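Local coordinates for extracellular solute-binding protein, family 7 (Colwellia psychrerythraea, PDB 4PET) that binds pyruvate together with a calcium ion and probably delivers it, as a periplasmic solute-binding protein, to a TRAP transporter, at residues F113-S118 against K330-Y335; L171-P176 against E181-L186; T200-N205 against M221-I226. One frame throughout, in Å; residues are numbered along the deposited sequence.

In the fold
All three contacts are apolar in character, with no polar bond between segments: selenium at a ring edge and methyl on methyl in interaction 1, selenium and methyl on one leucine methyl in interaction 2, an isoleucine methyl on helix backbone and leucine in interaction 3. Interactions 1 and 2 are buried; interaction 3, farthest from the chain centre, is partly exposed. Interaction 1 joins residues far apart in sequence, a loop and helix 323-353, beside the second subunit. Interaction 2 packs a strand against the helix that follows it and carries an arginine that holds the ligand. Interaction 3 seats a helix end on a loop. Interactions 2 and 3 touch where Lys172 CE lies 3.5 Å from Asn205 O.

Interaction 1: F113-S118 against K330-Y335; sequences FGMIAS and KSLNDY
A buried Met-aromatic and methyl contact joins Met115, in the loop leading into helix 117-126, to Leu332 and Tyr335 on the long helix 323-353. Met115 is a selenomethionine, and its selenium takes the place of sulfur in the aromatic contact. SE lies 5.2 Å from the centroid of the Tyr335 ring, and the line to it runs 81° off the ring normal, which puts it at the ring edge, near the ring plane. The atom met there is CD2 of Tyr335, 3.8 Å from SE. The two side chains cross at about a right angle.

From this edge the side chain turns toward the other partner. The bend at chi3, -77°, swings CE from the selenium to the CD2 methyl of Leu332, the two carbons being 3.4 Å apart, closer than usual van der Waals contact. Leu332 and Tyr335 are three residues apart, hence nearly one helical turn, and Met115 touches one with its methyl and the other with its selenium. These two touches make up the contact, which buries 144 Å², Met115 contributing the most.

Trp123 of helix 117-126 packs on both Met115 and Leu332 and sets its ring edge-to-face with that of Tyr335. The phenol OH of Tyr335 hydrogen-bonds to ND1 of His278 of the second subunit, which anchors its polar end. Gly114 O is bonded to NH2 of Arg340 further along helix 323-353 and to Tyr350 OH of the second subunit, tying the loop that leads into helix 117-126 both to helix 323-353 and to the other chain.

Interaction 2: L171-P176 against E181-L186; sequences LKMRIP and EVLAKL. With PYR (pyruvic acid), chain D.
A single methyl group, CD1 of Leu183, is the meeting point for both Met173 and Ile175, while Arg174 between them turns to the other side of the strand and grips the ligand. SE of Met173, a selenomethionine, lies 3.8 Å from Leu183 CD1, and CD1 of Ile175 comes to 3.9 Å of the same carbon. The approaches differ: the Met173 chain, extended beyond CG, meets the leucine obliquely, whereas that of Ile175 crosses it at about a right angle. Backbones stay well apart, the nearest CA atoms being those of Ile175 and Leu183 at 9.0 Å, so side chains alone fill the interval, burying 106 Å².

On the reverse of the strand, the Arg174 chain bends at chi2, -91°, before running out to the carboxylate of pyruvate. Two nearly straight bonds form side by side: NH1 to PYR O at 2.7 Å with an N-H...O angle of 164°, and NH2 to PYR OXT at 2.9 Å with 175°. The carboxylate carbon lies in the guanidinium plane at its edge, as expected of a bidentate pair. Over one guanidinium face sits CD of Pro176, 3.6 Å above the plane and offset toward the rim, and Pro176 CG is 3.3 Å from PYR O. The guanidinium is fixed further by carbonyl oxygens of Ile193, at NE, and Glu211, at NH1.

Tyr97 OH and Gln153 NE2 also bond the pyruvate. The apolar side belongs to the beta-alpha-beta unit of strand 172-174, helix 177-185 and strand 189-191, and an arginine pairing with the substrate carboxylate is the hallmark of TRAP solute-binding proteins.

Interaction 3: T200-N205 against M221-I226; sequences TALERN and MGFHKI
The C-terminal end of helix 198-204, closed by a Schellman motif at Asn205, receives Ile226 from the loop between strands 209-210 and 229-231. Asn205 has a positive phi of 69° and its N bonds to Leu202 O. Ile226 reaches into this last turn with its CD1 methyl, which lies 3.5 Å from both N and CA of Glu203 and 3.9 Å from Glu203 CB. Its chi1 of 56° places CG1 between the backbone N and the carbonyl carbon, and the extended chi2 then carries CD1 onto the helix backbone.

Leu202 supplies the other half. Its CD2 meets Ile226 CG1 at 3.9 Å, the two side chains sliding past each other in opposite directions, and lies 4.3 Å from Phe223 CB. The backbones come close as well, with CA of Glu203 and CA of Ile226 6.8 Å apart, and Ile226 buries the largest area, with 180 Å² covered in all. In the loop segment, Lys225 N bonds to Gly222 O and Ile226 N to Phe223 O, turns of helical phi/psi over 223-225 that bring Phe223 and Ile226 to the same side chain, Leu202.

Phe223 also packs on Leu198 of the same helix and Leu210 of strand 209-210, its ring meeting that of Trp157 in strand 156-158. Leu202 also packs on Leu210, and Ile226 on Tyr199, joining helix 198-204 and the loop to strand 209-210, an inner strand of the six-stranded sheet, between 172-174 and 156-158.

Interaction 1: F113-S118 against K330-Y335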
loop_
_atom_site.group_PDB
_atom_site.type_symbol
_atom_site.label_atom_id
_atom_site.label_comp_id
_atom_site.label_asym_id
_atom_site.label_seq_id
_atom_site.Cartn_x
_atom_site.Cartn_y
_atom_site.Cartn_z
ATOM N N PHE A 113 -3.225 -8.835 -16.174
ATOM C CA PHE A 113 -3.431 -7.484 -16.687
ATOM C C PHE A 113 -4.343 -6.603 -15.812
ATOM O O PHE A 113 -4.774 -5.524 -16.226
ATOM C CB PHE A 113 -3.905 -7.552 -18.150
ATOM C CG PHE A 113 -3.074 -8.479 -18.978
ATOM C CD1 PHE A 113 -1.781 -8.136 -19.339
ATOM C CD2 PHE A 113 -3.545 -9.706 -19.352
ATOM C CE1 PHE A 113 -0.998 -9.008 -20.072
ATOM C CE2 PHE A 113 -2.755 -10.585 -20.089
ATOM C CZ PHE A 113 -1.495 -10.220 -20.453
ATOM N N GLY A 114 -4.543 -7.011 -14.566
ATOM C CA GLY A 114 -5.372 -6.244 -13.644
ATOM C C GLY A 114 -4.650 -5.203 -12.811
ATOM O O GLY A 114 -3.692 -4.542 -13.268
HETATM N N MSE A 115 -5.128 -5.027 -11.586
HETATM C CA MSE A 115 -4.671 -3.913 -10.754
HETATM C C MSE A 115 -3.416 -4.244 -9.998
HETATM O O MSE A 115 -3.189 -5.406 -9.640
HETATM C CB MSE A 115 -5.760 -3.509 -9.763
HETATM C CG MSE A 115 -6.773 -2.615 -10.417
HETATM SE SE MSE A 115 -8.256 -2.166 -9.251
HETATM C CE MSE A 115 -9.216 -3.817 -9.365
ATOM N N ILE A 116 -2.587 -3.226 -9.778
ATOM C CA ILE A 116 -1.459 -3.371 -8.854
ATOM C C ILE A 116 -1.977 -3.292 -7.447
ATOM O O ILE A 116 -3.175 -3.025 -7.234
ATOM C CB ILE A 116 -0.366 -2.337 -9.098
ATOM C CG1 ILE A 116 -0.875 -0.909 -8.892
ATOM C CG2 ILE A 116 0.133 -2.496 -10.515
ATOM C CD1 ILE A 116 0.234 0.152 -9.078
ATOM N N ALA A 117 -1.095 -3.503 -6.477
ATOM C CA ALA A 117 -1.540 -3.674 -5.095
ATOM C C ALA A 117 -2.246 -2.439 -4.537
ATOM O O ALA A 117 -3.291 -2.549 -3.889
ATOM C CB ALA A 117 -0.376 -4.080 -4.193
ATOM N N SER A 118 -1.675 -1.262 -4.769
ATOM C CA SER A 118 -2.230 -0.064 -4.153
ATOM C C SER A 118 -3.620 0.196 -4.727
ATOM O O SER A 118 -4.515 0.660 -4.032
ATOM C CB SER A 118 -1.322 1.120 -4.408
ATOM O OG SER A 118 -1.260 1.369 -5.806
ATOM N N LYS A 330 -17.133 -6.747 -14.216
ATOM C CA LYS A 330 -17.455 -5.371 -14.558
ATOM C C LYS A 330 -16.934 -4.400 -13.511
ATOM O O LYS A 330 -16.458 -3.310 -13.838
ATOM C CB LYS A 330 -18.961 -5.170 -14.696
ATOM C CG LYS A 330 -19.342 -3.701 -14.942
ATOM C CD LYS A 330 -20.840 -3.497 -14.882
ATOM C CE LYS A 330 -21.326 -2.441 -15.862
ATOM N NZ LYS A 330 -20.469 -1.225 -15.906
ATOM N N SER A 331 -17.095 -4.757 -12.250
ATOM C CA SER A 331 -16.591 -3.907 -11.182
ATOM C C SER A 331 -15.078 -3.780 -11.281
ATOM O O SER A 331 -14.542 -2.686 -11.136
ATOM C CB SER A 331 -16.986 -4.453 -9.807
ATOM O OG SER A 331 -16.365 -3.692 -8.789
ATOM N N LEU A 332 -14.390 -4.893 -11.524
ATOM C CA LEU A 332 -12.932 -4.874 -11.630
ATOM C C LEU A 332 -12.469 -4.076 -12.830
ATOM O O LEU A 332 -11.491 -3.337 -12.739
ATOM C CB LEU A 332 -12.349 -6.274 -11.724
ATOM C CG LEU A 332 -12.337 -7.080 -10.439
ATOM C CD1 LEU A 332 -11.993 -8.515 -10.766
ATOM C CD2 LEU A 332 -11.335 -6.493 -9.408
ATOM N N ASN A 333 -13.174 -4.237 -13.948
ATOM C CA ASN A 333 -12.791 -3.614 -15.200
ATOM C C ASN A 333 -13.025 -2.081 -15.141
ATOM O O ASN A 333 -12.132 -1.286 -15.441
ATOM C CB ASN A 333 -13.544 -4.291 -16.364
ATOM C CG ASN A 333 -13.232 -3.662 -17.711
ATOM O OD1 ASN A 333 -14.099 -3.047 -18.348
ATOM N ND2 ASN A 333 -11.994 -3.820 -18.157
ATOM N N ASP A 334 -14.209 -1.678 -14.701
ATOM C CA ASP A 334 -14.522 -0.256 -14.571
ATOM C C ASP A 334 -13.633 0.378 -13.521
ATOM O O ASP A 334 -13.159 1.479 -13.723
ATOM C CB ASP A 334 -15.953 -0.044 -14.113
ATOM C CG ASP A 334 -16.962 -0.470 -15.136
ATOM O OD1 ASP A 334 -16.535 -0.805 -16.269
ATOM O OD2 ASP A 334 -18.167 -0.469 -14.779
ATOM N N TYR A 335 -13.437 -0.303 -12.393
ATOM C CA TYR A 335 -12.619 0.263 -11.335
ATOM C C TYR A 335 -11.166 0.420 -11.809
ATOM O O TYR A 335 -10.574 1.491 -11.657
ATOM C CB TYR A 335 -12.718 -0.499 -10.011
ATOM C CG TYR A 335 -12.257 0.388 -8.845
ATOM C CD1 TYR A 335 -13.158 1.244 -8.201
ATOM C CD2 TYR A 335 -10.912 0.418 -8.439
ATOM C CE1 TYR A 335 -12.746 2.082 -7.171
ATOM C CE2 TYR A 335 -10.496 1.247 -7.412
ATOM C CZ TYR A 335 -11.411 2.079 -6.782
ATOM O OH TYR A 335 -10.986 2.914 -5.771
#

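Interaction 2: L171-P176 against E181-L186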
loop_
_atom_site.group_PDB
_atom_site.type_symbol
_atom_site.label_atom_id
_atom_site.label_comp_id
_atom_site.label_asym_id
_atom_site.label_seq_id
_atom_site.Cartn_x
_atom_site.Cartn_y
_atom_site.Cartn_z
ATOM N N LEU A 171 3.138 -27.318 -22.707
ATOM C CA LEU A 171 3.956 -26.874 -21.592
ATOM C C LEU A 171 3.254 -27.175 -20.275
ATOM O O LEU A 171 2.171 -26.604 -19.992
ATOM C CB LEU A 171 4.187 -25.365 -21.656
ATOM C CG LEU A 171 5.079 -24.845 -20.534
ATOM C CD1 LEU A 171 6.485 -25.372 -20.692
ATOM C CD2 LEU A 171 5.087 -23.344 -20.499
ATOM N N LYS A 172 3.886 -28.021 -19.460
ATOM C CA LYS A 172 3.397 -28.311 -18.110
ATOM C C LYS A 172 3.876 -27.296 -17.119
ATOM O O LYS A 172 5.062 -27.261 -16.814
ATOM C CB LYS A 172 3.862 -29.695 -17.666
ATOM C CG LYS A 172 3.254 -30.826 -18.538
ATOM C CD LYS A 172 3.750 -32.201 -18.130
ATOM C CE LYS A 172 5.260 -32.353 -18.280
ATOM N NZ LYS A 172 5.634 -32.385 -19.705
HETATM N N MSE A 173 2.963 -26.478 -16.588
HETATM C CA MSE A 173 3.400 -25.378 -15.748
HETATM C C MSE A 173 2.560 -25.238 -14.488
HETATM O O MSE A 173 1.335 -25.223 -14.554
HETATM C CB MSE A 173 3.343 -24.054 -16.539
HETATM C CG MSE A 173 3.716 -22.848 -15.728
HETATM SE SE MSE A 173 3.754 -21.172 -16.740
HETATM C CE MSE A 173 4.543 -20.106 -15.330
ATOM N N ARG A 174 3.216 -25.124 -13.334
ATOM C CA ARG A 174 2.496 -24.737 -12.133
ATOM C C ARG A 174 2.194 -23.242 -12.147
ATOM O O ARG A 174 3.108 -22.399 -12.087
ATOM C CB ARG A 174 3.261 -25.116 -10.871
ATOM C CG ARG A 174 2.485 -24.922 -9.626
ATOM C CD ARG A 174 2.688 -23.531 -9.030
ATOM N NE ARG A 174 1.760 -23.320 -7.936
ATOM C CZ ARG A 174 1.471 -22.155 -7.377
ATOM N NH1 ARG A 174 2.051 -21.044 -7.779
ATOM N NH2 ARG A 174 0.576 -22.105 -6.407
ATOM N N ILE A 175 0.904 -22.926 -12.254
ATOM C CA ILE A 175 0.418 -21.554 -12.274
ATOM C C ILE A 175 -1.079 -21.587 -11.911
ATOM O O ILE A 175 -1.847 -22.286 -12.554
ATOM C CB ILE A 175 0.648 -20.904 -13.649
ATOM C CG1 ILE A 175 0.251 -19.417 -13.644
ATOM C CG2 ILE A 175 -0.033 -21.736 -14.788
ATOM C CD1 ILE A 175 0.659 -18.692 -14.909
ATOM N N PRO A 176 -1.475 -20.853 -10.857
ATOM C CA PRO A 176 -2.870 -20.860 -10.397
ATOM C C PRO A 176 -3.766 -19.813 -11.063
ATOM O O PRO A 176 -3.347 -19.027 -11.951
ATOM C CB PRO A 176 -2.729 -20.552 -8.914
ATOM C CG PRO A 176 -1.518 -19.579 -8.868
ATOM C CD PRO A 176 -0.629 -19.970 -10.019
ATOM N N GLU A 181 -6.018 -20.643 -16.583
ATOM C CA GLU A 181 -7.063 -20.818 -17.582
ATOM C C GLU A 181 -6.650 -20.194 -18.919
ATOM O O GLU A 181 -6.956 -20.720 -19.990
ATOM C CB GLU A 181 -8.383 -20.188 -17.106
ATOM C CG GLU A 181 -8.825 -20.650 -15.742
ATOM C CD GLU A 181 -9.203 -22.103 -15.734
ATOM O OE1 GLU A 181 -10.176 -22.449 -16.443
ATOM O OE2 GLU A 181 -8.511 -22.893 -15.049
ATOM N N VAL A 182 -6.023 -19.026 -18.842
ATOM C CA VAL A 182 -5.549 -18.348 -20.032
ATOM C C VAL A 182 -4.507 -19.191 -20.790
ATOM O O VAL A 182 -4.641 -19.416 -22.003
ATOM C CB VAL A 182 -4.993 -16.950 -19.681
ATOM C CG1 VAL A 182 -4.418 -16.289 -20.930
ATOM C CG2 VAL A 182 -6.103 -16.067 -19.105
ATOM N N LEU A 183 -3.477 -19.670 -20.093
ATOM C CA LEU A 183 -2.442 -20.462 -20.760
ATOM C C LEU A 183 -3.007 -21.782 -21.298
ATOM O O LEU A 183 -2.566 -22.259 -22.341
ATOM C CB LEU A 183 -1.240 -20.693 -19.845
ATOM C CG LEU A 183 -0.479 -19.410 -19.439
ATOM C CD1 LEU A 183 0.782 -19.728 -18.640
ATOM C CD2 LEU A 183 -0.111 -18.565 -20.671
ATOM N N ALA A 184 -3.984 -22.362 -20.599
ATOM C CA ALA A 184 -4.655 -23.578 -21.090
ATOM C C ALA A 184 -5.335 -23.303 -22.434
ATOM O O ALA A 184 -5.335 -24.148 -23.341
ATOM C CB ALA A 184 -5.670 -24.070 -20.090
ATOM N N LYS A 185 -5.884 -22.101 -22.583
ATOM C CA LYS A 185 -6.579 -21.762 -23.823
ATOM C C LYS A 185 -5.573 -21.754 -24.958
ATOM O O LYS A 185 -5.916 -22.030 -26.113
ATOM C CB LYS A 185 -7.293 -20.395 -23.709
ATOM C CG LYS A 185 -8.033 -19.964 -24.982
ATOM C CD LYS A 185 -8.606 -18.537 -24.836
ATOM C CE LYS A 185 -10.107 -18.508 -24.777
ATOM N NZ LYS A 185 -10.694 -19.019 -26.040
ATOM N N LEU A 186 -4.313 -21.477 -24.617
ATOM C CA LEU A 186 -3.231 -21.487 -25.594
ATOM C C LEU A 186 -2.487 -22.839 -25.665
ATOM O O LEU A 186 -1.456 -22.947 -26.295
ATOM C CB LEU A 186 -2.238 -20.353 -25.291
ATOM C CG LEU A 186 -2.820 -18.948 -25.472
ATOM C CD1 LEU A 186 -1.849 -17.895 -24.966
ATOM C CD2 LEU A 186 -3.162 -18.711 -26.930
HETATM C C PYR D . 0.617 -18.574 -5.643
HETATM O O PYR D . 1.030 -18.730 -6.872
HETATM O OXT PYR D . 0.070 -19.613 -5.079
HETATM C CA PYR D . 0.842 -17.369 -4.944
HETATM O O3 PYR D . 1.203 -16.279 -5.572
HETATM C CB PYR D . 0.734 -17.306 -3.451
#

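Interaction 3: T200-N205 against M221-I226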
loop_
_atom_site.group_PDB
_atom_site.type_symbol
_atom_site.label_atom_id
_atom_site.label_comp_id
_atom_site.label_asym_id
_atom_site.label_seq_id
_atom_site.Cartn_x
_atom_site.Cartn_y
_atom_site.Cartn_z
ATOM N N THR A 200 10.524 -30.467 -6.222
ATOM C CA THR A 200 10.548 -31.843 -6.641
ATOM C C THR A 200 9.854 -32.058 -7.984
ATOM O O THR A 200 10.384 -32.768 -8.845
ATOM C CB THR A 200 9.940 -32.743 -5.583
ATOM O OG1 THR A 200 10.743 -32.676 -4.403
ATOM C CG2 THR A 200 9.913 -34.171 -6.070
ATOM N N ALA A 201 8.686 -31.448 -8.176
ATOM C CA ALA A 201 7.950 -31.619 -9.421
ATOM C C ALA A 201 8.747 -31.067 -10.620
ATOM O O ALA A 201 8.781 -31.662 -11.712
ATOM C CB ALA A 201 6.548 -30.958 -9.323
ATOM N N LEU A 202 9.409 -29.946 -10.413
ATOM C CA LEU A 202 10.234 -29.340 -11.469
ATOM C C LEU A 202 11.463 -30.218 -11.757
ATOM O O LEU A 202 11.820 -30.467 -12.917
ATOM C CB LEU A 202 10.661 -27.924 -11.051
ATOM C CG LEU A 202 11.298 -27.020 -12.110
ATOM C CD1 LEU A 202 10.313 -26.714 -13.222
ATOM C CD2 LEU A 202 11.778 -25.713 -11.476
ATOM N N GLU A 203 12.095 -30.691 -10.687
ATOM C CA GLU A 203 13.257 -31.566 -10.790
ATOM C C GLU A 203 12.910 -32.826 -11.619
ATOM O O GLU A 203 13.726 -33.345 -12.384
ATOM C CB GLU A 203 13.682 -31.945 -9.376
ATOM C CG GLU A 203 15.025 -32.696 -9.234
ATOM C CD GLU A 203 15.321 -33.023 -7.767
ATOM O OE1 GLU A 203 14.411 -33.523 -7.063
ATOM O OE2 GLU A 203 16.442 -32.747 -7.301
ATOM N N ARG A 204 11.696 -33.320 -11.462
ATOM C CA ARG A 204 11.311 -34.561 -12.124
ATOM C C ARG A 204 10.724 -34.379 -13.526
ATOM O O ARG A 204 10.454 -35.366 -14.234
ATOM C CB ARG A 204 10.339 -35.320 -11.233
ATOM C CG ARG A 204 11.017 -35.922 -10.031
ATOM C CD ARG A 204 10.066 -36.759 -9.215
ATOM N NE ARG A 204 10.622 -37.053 -7.903
ATOM C CZ ARG A 204 9.952 -37.625 -6.903
ATOM N NH1 ARG A 204 8.681 -37.969 -7.059
ATOM N NH2 ARG A 204 10.555 -37.839 -5.735
ATOM N N ASN A 205 10.520 -33.127 -13.923
ATOM C CA ASN A 205 9.876 -32.820 -15.193
ATOM C C ASN A 205 8.424 -33.208 -15.152
ATOM O O ASN A 205 7.811 -33.458 -16.182
ATOM C CB ASN A 205 10.571 -33.508 -16.352
ATOM C CG ASN A 205 11.997 -33.044 -16.500
ATOM O OD1 ASN A 205 12.231 -31.868 -16.736
ATOM N ND2 ASN A 205 12.955 -33.957 -16.350
HETATM N N MSE A 221 13.714 -21.127 -2.339
HETATM C CA MSE A 221 13.039 -22.354 -2.770
HETATM C C MSE A 221 13.817 -23.150 -3.844
HETATM O O MSE A 221 13.447 -24.259 -4.188
HETATM C CB MSE A 221 11.635 -22.009 -3.228
HETATM C CG MSE A 221 10.786 -21.580 -2.033
HETATM SE SE MSE A 221 9.236 -20.535 -2.509
HETATM C CE MSE A 221 8.044 -22.054 -2.843
ATOM N N GLY A 222 14.870 -22.556 -4.385
ATOM C CA GLY A 222 15.901 -23.282 -5.116
ATOM C C GLY A 222 15.632 -23.502 -6.598
ATOM O O GLY A 222 16.421 -24.169 -7.269
ATOM N N PHE A 223 14.545 -22.925 -7.119
ATOM C CA PHE A 223 14.119 -23.206 -8.486
ATOM C C PHE A 223 15.239 -22.842 -9.435
ATOM O O PHE A 223 15.469 -23.522 -10.448
ATOM C CB PHE A 223 12.867 -22.417 -8.862
ATOM C CG PHE A 223 11.746 -22.557 -7.887
ATOM C CD1 PHE A 223 11.358 -23.817 -7.440
ATOM C CD2 PHE A 223 11.081 -21.442 -7.412
ATOM C CE1 PHE A 223 10.318 -23.950 -6.559
ATOM C CE2 PHE A 223 10.042 -21.574 -6.529
ATOM C CZ PHE A 223 9.659 -22.844 -6.106
ATOM N N HIS A 224 15.951 -21.772 -9.100
ATOM C CA HIS A 224 17.041 -21.320 -9.939
ATOM C C HIS A 224 18.070 -22.435 -10.262
ATOM O O HIS A 224 18.702 -22.364 -11.304
ATOM C CB HIS A 224 17.759 -20.118 -9.300
ATOM C CG HIS A 224 18.417 -20.454 -7.998
ATOM N ND1 HIS A 224 19.736 -20.834 -7.909
ATOM C CD2 HIS A 224 17.918 -20.526 -6.743
ATOM C CE1 HIS A 224 20.035 -21.092 -6.648
ATOM N NE2 HIS A 224 18.942 -20.928 -5.922
ATOM N N LYS A 225 18.240 -23.435 -9.392
ATOM C CA LYS A 225 19.207 -24.536 -9.626
ATOM C C LYS A 225 18.973 -25.354 -10.885
ATOM O O LYS A 225 19.922 -25.918 -11.478
ATOM C CB LYS A 225 19.238 -25.512 -8.435
ATOM C CG LYS A 225 19.790 -24.890 -7.157
ATOM C CD LYS A 225 19.926 -25.913 -6.048
ATOM C CE LYS A 225 20.589 -25.295 -4.818
ATOM N NZ LYS A 225 20.688 -26.264 -3.690
ATOM N N ILE A 226 17.713 -25.444 -11.284
ATOM C CA ILE A 226 17.327 -26.307 -12.386
ATOM C C ILE A 226 16.467 -25.618 -13.440
ATOM O O ILE A 226 16.159 -26.206 -14.464
ATOM C CB ILE A 226 16.586 -27.551 -11.844
ATOM C CG1 ILE A 226 15.377 -27.146 -11.006
ATOM C CG2 ILE A 226 17.540 -28.367 -11.000
ATOM C CD1 ILE A 226 14.598 -28.306 -10.465
#